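Local coordinates for cytochrome c'' (Methylophilus methylotrophus, PDB 1GU2), which binds heme c covalently as a monomeric cytochrome and probably carries electrons through its heme iron, at residues A58-N63 and G67-P72; E91-C96 and S107-F112. All blocks are in the same frame, centred on the assembly; numbering follows the deposited sequence.

Contact 1 of 2, residues A58-N63 and G67-P72; sequences ANVGKN and GKEIPP. With HEC (heme c), chain C.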
loop_
_atom_site.group_PDB
_atom_site.type_symbol
_atom_site.label_atom_id
_atom_site.label_comp_id
_atom_site.label_asym_id
_atom_site.label_seq_id
_atom_site.Cartn_x
_atom_site.Cartn_y
_atom_site.Cartn_z
ATOM N N ALA A 58 6.259 -0.120 8.778
ATOM C CA ALA A 58 6.213 -0.573 10.129
ATOM C C ALA A 58 6.307 0.608 11.093
ATOM O O ALA A 58 6.033 0.413 12.295
ATOM C CB ALA A 58 7.325 -1.581 10.389
ATOM N N ASN A 59 6.646 1.809 10.631
ATOM C CA ASN A 59 6.739 2.977 11.500
ATOM C C ASN A 59 5.457 3.810 11.519
ATOM O O ASN A 59 4.611 3.714 10.634
ATOM C CB ASN A 59 7.877 3.976 11.097
ATOM C CG ASN A 59 9.148 3.465 11.731
ATOM O OD1 ASN A 59 9.809 3.677 12.702
ATOM N ND2 ASN A 59 9.617 2.551 10.949
ATOM N N VAL A 60 5.335 4.674 12.513
ATOM C CA VAL A 60 4.269 5.669 12.556
ATOM C C VAL A 60 4.586 6.754 11.556
ATOM O O VAL A 60 5.689 7.278 11.508
ATOM C CB VAL A 60 4.168 6.202 13.986
ATOM C CG1 VAL A 60 3.274 7.410 14.021
ATOM C CG2 VAL A 60 3.647 5.125 14.937
ATOM N N GLY A 61 3.622 7.113 10.741
ATOM C CA GLY A 61 3.705 8.137 9.733
ATOM C C GLY A 61 3.168 9.474 10.206
ATOM O O GLY A 61 2.755 9.644 11.369
ATOM N N LYS A 62 3.204 10.455 9.305
ATOM C CA LYS A 62 2.716 11.792 9.593
ATOM C C LYS A 62 2.189 12.399 8.288
ATOM O O LYS A 62 2.903 12.459 7.298
ATOM C CB LYS A 62 3.779 12.662 10.210
ATOM C CG LYS A 62 3.346 14.101 10.413
ATOM C CD LYS A 62 4.390 14.774 11.330
ATOM C CE LYS A 62 5.615 15.336 10.639
ATOM N NZ LYS A 62 6.438 16.356 11.405
ATOM N N ASN A 63 0.936 12.834 8.328
ATOM C CA ASN A 63 0.289 13.430 7.154
ATOM C C ASN A 63 0.944 14.765 6.874
ATOM O O ASN A 63 0.879 15.663 7.705
ATOM C CB ASN A 63 -1.187 13.524 7.524
ATOM C CG ASN A 63 -2.207 13.840 6.505
ATOM O OD1 ASN A 63 -3.397 13.541 6.402
ATOM N ND2 ASN A 63 -1.695 14.559 5.549
ATOM N N GLY A 67 -0.385 17.346 9.435
ATOM C CA GLY A 67 0.497 17.165 10.595
ATOM C C GLY A 67 0.127 16.056 11.545
ATOM O O GLY A 67 0.801 15.793 12.542
ATOM N N LYS A 68 -0.896 15.278 11.344
ATOM C CA LYS A 68 -1.525 14.276 12.187
ATOM C C LYS A 68 -0.743 12.986 12.010
ATOM O O LYS A 68 -0.428 12.598 10.884
ATOM C CB LYS A 68 -3.007 14.028 11.889
ATOM C CG LYS A 68 -3.690 13.037 12.773
ATOM C CD LYS A 68 -5.147 12.714 12.453
ATOM C CE LYS A 68 -5.855 11.936 13.546
ATOM N NZ LYS A 68 -7.305 11.749 13.182
ATOM N N GLU A 69 -0.418 12.335 13.131
ATOM C CA GLU A 69 0.256 11.057 12.988
ATOM C C GLU A 69 -0.674 10.013 12.353
ATOM O O GLU A 69 -1.917 10.060 12.432
ATOM C CB GLU A 69 0.734 10.580 14.370
ATOM C CG GLU A 69 2.030 11.200 14.863
ATOM C CD GLU A 69 2.512 10.395 16.074
ATOM O OE1 GLU A 69 1.665 9.883 16.851
ATOM O OE2 GLU A 69 3.742 10.271 16.219
ATOM N N ILE A 70 -0.048 9.039 11.722
ATOM C CA ILE A 70 -0.723 7.943 11.042
ATOM C C ILE A 70 -0.242 6.599 11.576
ATOM O O ILE A 70 0.950 6.335 11.538
ATOM C CB ILE A 70 -0.493 7.993 9.533
ATOM C CG1 ILE A 70 -0.791 9.356 8.899
ATOM C CG2 ILE A 70 -1.346 6.941 8.864
ATOM C CD1 ILE A 70 -0.231 9.467 7.506
ATOM N N PRO A 71 -1.101 5.726 12.097
ATOM C CA PRO A 71 -0.606 4.431 12.559
ATOM C C PRO A 71 0.120 3.669 11.453
ATOM O O PRO A 71 -0.120 3.852 10.236
ATOM C CB PRO A 71 -1.907 3.734 12.972
ATOM C CG PRO A 71 -2.809 4.862 13.414
ATOM C CD PRO A 71 -2.522 5.949 12.354
ATOM N N PRO A 72 0.995 2.724 11.819
ATOM C CA PRO A 72 1.716 1.967 10.799
ATOM C C PRO A 72 0.775 1.231 9.842
ATOM O O PRO A 72 -0.363 0.857 10.204
ATOM C CB PRO A 72 2.514 0.968 11.640
ATOM C CG PRO A 72 2.680 1.645 12.986
ATOM C CD PRO A 72 1.369 2.354 13.187
HETATM FE FE HEC C . -1.837 6.451 2.754
HETATM C CHA HEC C . -4.077 5.236 5.041
HETATM C CHB HEC C . -1.419 3.299 1.516
HETATM C CHC HEC C . 0.008 7.753 0.164
HETATM C CHD HEC C . -1.991 9.538 4.242
HETATM N NA HEC C . -2.536 4.631 3.219
HETATM C C1A HEC C . -3.484 4.306 4.204
HETATM C C2A HEC C . -3.743 2.893 4.183
HETATM C C3A HEC C . -2.964 2.347 3.234
HETATM C C4A HEC C . -2.243 3.427 2.605
HETATM C CMA HEC C . -2.861 0.858 2.816
HETATM C CAA HEC C . -4.738 2.171 5.107
HETATM C CBA HEC C . -6.136 2.038 4.476
HETATM C CGA HEC C . -7.104 1.359 5.383
HETATM O O1A HEC C . -8.310 1.681 5.312
HETATM O O2A HEC C . -6.720 0.496 6.190
HETATM N NB HEC C . -0.911 5.673 1.151
HETATM C C1B HEC C . -0.866 4.357 0.786
HETATM C C2B HEC C . -0.191 4.231 -0.500
HETATM C C3B HEC C . 0.181 5.483 -0.889
HETATM C C4B HEC C . -0.247 6.378 0.162
HETATM C CMB HEC C . 0.038 2.918 -1.268
HETATM C CAB HEC C . 0.941 5.935 -2.158
HETATM C CBB HEC C . 0.191 5.543 -3.430
HETATM N NC HEC C . -1.128 8.270 2.308
HETATM C C1C HEC C . -0.347 8.605 1.200
HETATM C C2C HEC C . 0.076 9.984 1.308
HETATM C C3C HEC C . -0.461 10.487 2.460
HETATM C C4C HEC C . -1.216 9.432 3.077
HETATM C CMC HEC C . 1.017 10.639 0.277
HETATM C CAC HEC C . -0.268 11.852 3.120
HETATM C CBC HEC C . -0.683 13.015 2.224
HETATM N ND HEC C . -2.820 7.213 4.310
HETATM C C1D HEC C . -2.784 8.540 4.758
HETATM C C2D HEC C . -3.780 8.742 5.777
HETATM C C3D HEC C . -4.497 7.582 5.875
HETATM C C4D HEC C . -3.821 6.597 5.062
HETATM C CMD HEC C . -4.009 10.049 6.556
HETATM C CAD HEC C . -5.817 7.396 6.668
HETATM C CBD HEC C . -5.592 7.293 8.197
HETATM C CGD HEC C . -5.364 5.880 8.691
HETATM O O1D HEC C . -4.781 5.668 9.794
HETATM O O2D HEC C . -5.789 4.917 7.999
#
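Gly-61 and Ile-70 pair across a short antiparallel hairpin, strand 61-62 against strand 69-70. They form a hydrogen-bonded pair. Gly-61 N donates to Ile-70 O at 2.9 Å, in the carbonyl plane. The return bond from Ile-70 N to Gly-61 O has the donor well above the carbonyl plane, 66° out of it, and so not on a lone pair. Toward the turn, Asn-63 N gives Lys-68 O a nearly straight bond of 2.9 Å. Gly-67 N then reaches Asn-63 O at 2.7 Å and closes the loop. Lys-62 and Glu-69 form the non-hydrogen-bonded pair between.

CA-H...O contacts accompany these bonds. Glu-69 CA lies 3.3 Å from Gly-61 O, and Pro-72 CA lies 3.4 Å from Asn-59 O beyond the strand ends.

Side-chain packing is light. Val-60 splits its methyls. CG2 meets the Pro-72 ring at CD, 4.0 Å away, as the apolar pair. The other two contacts set carbon against oxygen. Val-60 CG1, anti to the backbone N (chi1 169°), lies against the Glu-69 carboxylate, and the aliphatic part of Lys-62 rests on Gly-67 O.

The face bearing Ile-70 turns to the heme. Ile-70 CD1 packs against Asn-63 N and lies 3.7 Å from heme CHD, while CG2 sits near propionate O1D. Pro-71 CD approaches the same O1D at 3.4 Å. Ile-70 also touches Cys-52 and His-53. Arg-81 hydrogen-bonds to the carbonyl oxygens of Pro-71 and Pro-72 and to the heme.

The chemistry is split between the two faces. Backbone bonds fix the hairpin, the Ile-70 branch packs at the CHD edge of the porphyrin, and the Lys-62 and Glu-69 side chains stay on the exposed outer face.

Contact 2 of 2, residues E91-C96 and S107-F112; sequences EFTKHC and SEKANF. With HEC (heme c), chain C.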
loop_
_atom_site.group_PDB
_atom_site.type_symbol
_atom_site.label_atom_id
_atom_site.label_comp_id
_atom_site.label_asym_id
_atom_site.label_seq_id
_atom_site.Cartn_x
_atom_site.Cartn_y
_atom_site.Cartn_z
ATOM N N GLU A 91 -12.007 1.228 0.976
ATOM C CA GLU A 91 -11.199 2.343 1.520
ATOM C C GLU A 91 -9.895 2.492 0.761
ATOM O O GLU A 91 -9.441 3.620 0.538
ATOM C CB GLU A 91 -10.959 2.135 3.033
ATOM C CG GLU A 91 -12.243 2.180 3.811
ATOM C CD GLU A 91 -12.891 3.545 3.978
ATOM O OE1 GLU A 91 -12.217 4.588 3.785
ATOM O OE2 GLU A 91 -14.107 3.543 4.316
ATOM N N PHE A 92 -9.262 1.395 0.359
ATOM C CA PHE A 92 -8.007 1.485 -0.383
ATOM C C PHE A 92 -8.239 2.070 -1.769
ATOM O O PHE A 92 -7.477 2.902 -2.241
ATOM C CB PHE A 92 -7.350 0.105 -0.466
ATOM C CG PHE A 92 -5.889 0.046 -0.927
ATOM C CD1 PHE A 92 -5.058 1.110 -1.030
ATOM C CD2 PHE A 92 -5.339 -1.178 -1.215
ATOM C CE1 PHE A 92 -3.728 1.029 -1.380
ATOM C CE2 PHE A 92 -4.012 -1.342 -1.573
ATOM C CZ PHE A 92 -3.211 -0.231 -1.658
ATOM N N THR A 93 -9.329 1.685 -2.409
ATOM C CA THR A 93 -9.734 2.299 -3.674
ATOM C C THR A 93 -9.937 3.805 -3.515
ATOM O O THR A 93 -9.419 4.628 -4.317
ATOM C CB THR A 93 -11.013 1.629 -4.200
ATOM O OG1 THR A 93 -10.692 0.312 -4.696
ATOM C CG2 THR A 93 -11.606 2.413 -5.351
ATOM N N LYS A 94 -10.652 4.229 -2.480
ATOM C CA LYS A 94 -10.866 5.676 -2.248
ATOM C C LYS A 94 -9.533 6.375 -2.030
ATOM O O LYS A 94 -9.273 7.462 -2.543
ATOM C CB LYS A 94 -11.815 5.907 -1.101
ATOM C CG LYS A 94 -13.274 5.538 -1.386
ATOM C CD LYS A 94 -14.098 5.726 -0.067
ATOM C CE LYS A 94 -15.549 5.367 -0.139
ATOM N NZ LYS A 94 -16.108 5.209 1.253
ATOM N N HIS A 95 -8.637 5.753 -1.243
ATOM C CA HIS A 95 -7.340 6.393 -0.938
ATOM C C HIS A 95 -6.457 6.521 -2.156
ATOM O O HIS A 95 -5.830 7.552 -2.372
ATOM C CB HIS A 95 -6.645 5.571 0.155
ATOM C CG HIS A 95 -5.452 6.235 0.764
ATOM N ND1 HIS A 95 -5.464 7.538 1.242
ATOM C CD2 HIS A 95 -4.215 5.780 1.030
ATOM C CE1 HIS A 95 -4.288 7.832 1.772
ATOM N NE2 HIS A 95 -3.492 6.761 1.661
ATOM N N CYS A 96 -6.388 5.488 -2.977
ATOM C CA CYS A 96 -5.653 5.599 -4.233
ATOM C C CYS A 96 -6.202 6.729 -5.089
ATOM O O CYS A 96 -5.462 7.540 -5.643
ATOM C CB CYS A 96 -5.734 4.269 -5.015
ATOM S SG CYS A 96 -4.802 2.896 -4.257
ATOM N N SER A 107 -2.394 -5.282 -9.881
ATOM C CA SER A 107 -1.016 -5.697 -9.641
ATOM C C SER A 107 -0.298 -4.774 -8.667
ATOM O O SER A 107 0.493 -5.246 -7.846
ATOM C CB SER A 107 -0.211 -5.823 -10.940
ATOM O OG SER A 107 -0.132 -4.626 -11.668
ATOM N N GLU A 108 -0.527 -3.457 -8.694
ATOM C CA GLU A 108 0.037 -2.572 -7.737
ATOM C C GLU A 108 -0.438 -2.941 -6.341
ATOM O O GLU A 108 0.365 -2.930 -5.404
ATOM C CB GLU A 108 -0.318 -1.091 -8.055
ATOM C CG GLU A 108 0.389 -0.529 -9.245
ATOM C CD GLU A 108 -0.063 0.866 -9.625
ATOM O OE1 GLU A 108 -1.260 1.203 -9.411
ATOM O OE2 GLU A 108 0.811 1.637 -10.130
ATOM N N LYS A 109 -1.708 -3.272 -6.169
ATOM C CA LYS A 109 -2.229 -3.620 -4.838
ATOM C C LYS A 109 -1.652 -4.934 -4.354
ATOM O O LYS A 109 -1.241 -5.070 -3.206
ATOM C CB LYS A 109 -3.773 -3.675 -4.882
ATOM C CG LYS A 109 -4.448 -2.337 -5.142
ATOM C CD LYS A 109 -5.982 -2.487 -5.115
ATOM C CE LYS A 109 -6.586 -1.135 -5.430
ATOM N NZ LYS A 109 -8.067 -1.225 -5.521
ATOM N N ALA A 110 -1.585 -5.953 -5.226
ATOM C CA ALA A 110 -0.980 -7.208 -4.836
ATOM C C ALA A 110 0.474 -7.032 -4.439
ATOM O O ALA A 110 0.946 -7.549 -3.416
ATOM C CB ALA A 110 -1.095 -8.190 -5.986
ATOM N N ASN A 111 1.261 -6.302 -5.244
ATOM C CA ASN A 111 2.664 -6.118 -4.972
ATOM C C ASN A 111 2.870 -5.325 -3.680
ATOM O O ASN A 111 3.767 -5.634 -2.884
ATOM C CB ASN A 111 3.369 -5.345 -6.117
ATOM C CG ASN A 111 3.553 -6.129 -7.396
ATOM O OD1 ASN A 111 3.413 -7.357 -7.411
ATOM N ND2 ASN A 111 3.893 -5.414 -8.461
ATOM N N PHE A 112 2.046 -4.295 -3.466
ATOM C CA PHE A 112 2.189 -3.465 -2.286
ATOM C C PHE A 112 1.830 -4.221 -1.010
ATOM O O PHE A 112 2.554 -4.124 -0.031
ATOM C CB PHE A 112 1.346 -2.196 -2.446
ATOM C CG PHE A 112 1.408 -1.348 -1.186
ATOM C CD1 PHE A 112 0.291 -1.162 -0.402
ATOM C CD2 PHE A 112 2.616 -0.768 -0.836
ATOM C CE1 PHE A 112 0.360 -0.391 0.744
ATOM C CE2 PHE A 112 2.722 -0.034 0.308
ATOM C CZ PHE A 112 1.591 0.141 1.076
HETATM FE FE HEC C . -1.837 6.451 2.754
HETATM C CHA HEC C . -4.077 5.236 5.041
HETATM C CHB HEC C . -1.419 3.299 1.516
HETATM C CHC HEC C . 0.008 7.753 0.164
HETATM C CHD HEC C . -1.991 9.538 4.242
HETATM N NA HEC C . -2.536 4.631 3.219
HETATM C C1A HEC C . -3.484 4.306 4.204
HETATM C C2A HEC C . -3.743 2.893 4.183
HETATM C C3A HEC C . -2.964 2.347 3.234
HETATM C C4A HEC C . -2.243 3.427 2.605
HETATM C CMA HEC C . -2.861 0.858 2.816
HETATM C CAA HEC C . -4.738 2.171 5.107
HETATM C CBA HEC C . -6.136 2.038 4.476
HETATM C CGA HEC C . -7.104 1.359 5.383
HETATM O O1A HEC C . -8.310 1.681 5.312
HETATM O O2A HEC C . -6.720 0.496 6.190
HETATM N NB HEC C . -0.911 5.673 1.151
HETATM C C1B HEC C . -0.866 4.357 0.786
HETATM C C2B HEC C . -0.191 4.231 -0.500
HETATM C C3B HEC C . 0.181 5.483 -0.889
HETATM C C4B HEC C . -0.247 6.378 0.162
HETATM C CMB HEC C . 0.038 2.918 -1.268
HETATM C CAB HEC C . 0.941 5.935 -2.158
HETATM C CBB HEC C . 0.191 5.543 -3.430
HETATM N NC HEC C . -1.128 8.270 2.308
HETATM C C1C HEC C . -0.347 8.605 1.200
HETATM C C2C HEC C . 0.076 9.984 1.308
HETATM C C3C HEC C . -0.461 10.487 2.460
HETATM C C4C HEC C . -1.216 9.432 3.077
HETATM C CMC HEC C . 1.017 10.639 0.277
HETATM C CAC HEC C . -0.268 11.852 3.120
HETATM C CBC HEC C . -0.683 13.015 2.224
HETATM N ND HEC C . -2.820 7.213 4.310
HETATM C C1D HEC C . -2.784 8.540 4.758
HETATM C C2D HEC C . -3.780 8.742 5.777
HETATM C C3D HEC C . -4.497 7.582 5.875
HETATM C C4D HEC C . -3.821 6.597 5.062
HETATM C CMD HEC C . -4.009 10.049 6.556
HETATM C CAD HEC C . -5.817 7.396 6.668
HETATM C CBD HEC C . -5.592 7.293 8.197
HETATM C CGD HEC C . -5.364 5.880 8.691
HETATM O O1D HEC C . -4.781 5.668 9.794
HETATM O O2D HEC C . -5.789 4.917 7.999
#
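Phe-92 and Phe-112 meet obliquely, Phe-92 CZ lying 3.8 Å from Phe-112 CD1, and both rings border the heme. One face of Phe-92 looks on heme methyl CMA, set toward the ring rim. Methyl CMB lies at its edge, near its plane. The same CMB stands 3.9 Å above one face of Phe-112, so a single methyl serves both rings. The His-95 imidazole has heme CHA over one face, also offset toward the rim. CHB lies in its plane at the edge. His-95 NE2 binds the heme iron at 2.0 Å, and His-53 supplies the other axial nitrogen.

Phe-92 also packs against a lysine. Its CE2 is 3.7 Å from Lys-109 CG, and the lysine chain and the ring point opposite ways as they pass. With CG anti to the backbone N (chi1 -167°), the ring projects from helix 85-100 toward Lys-109 and Phe-112. An alanine at Phe-92 would probably open a gap between Phe-112, the Lys-109 chain and the heme methyls, and leave the Phe-112 ring freer to turn.

Lys-109 is extended and carries NZ past the ring to 3.2 Å from Thr-93 OG1. The stronger partner of both is Asp-103, which salt-bridges Lys-109 and hydrogen-bonds Thr-93. The disulfide from Cys-96 to Cys-104 ties helix 85-100 to the loop beside this group.

The segment axes come no nearer than 12.6 Å, at 110°, and the helices meet through the long side chains of Phe-92, Lys-109 and Phe-112. The contact thus pairs an aromatic patch against the heme edge with a buried ammonium that Asp-103 probably neutralises, where helix 106-118 meets helix 85-100, the helix that carries the axial ligand His-95.

How the contacts relate
Contacts 1 and 2 follow each other along the chain, and the heme lies between them. Their centres are about 18 Å apart. Their nearest atoms are about 7 Å apart, so they do not touch. Each meets a different part of the heme c. The hairpin 58-63/67-72 reaches the CHD side and propionate O1D, and lies beside His-53 and Cys-52. The helix pair 91-96/107-112 reaches methyls CMA and CMB and supplies His-95 to the iron. Contact 1 thus touches one axial ligand, His-53, through Ile-70, while contact 2 contains the other. Together they contribute six of the sixteen residues of the heme pocket.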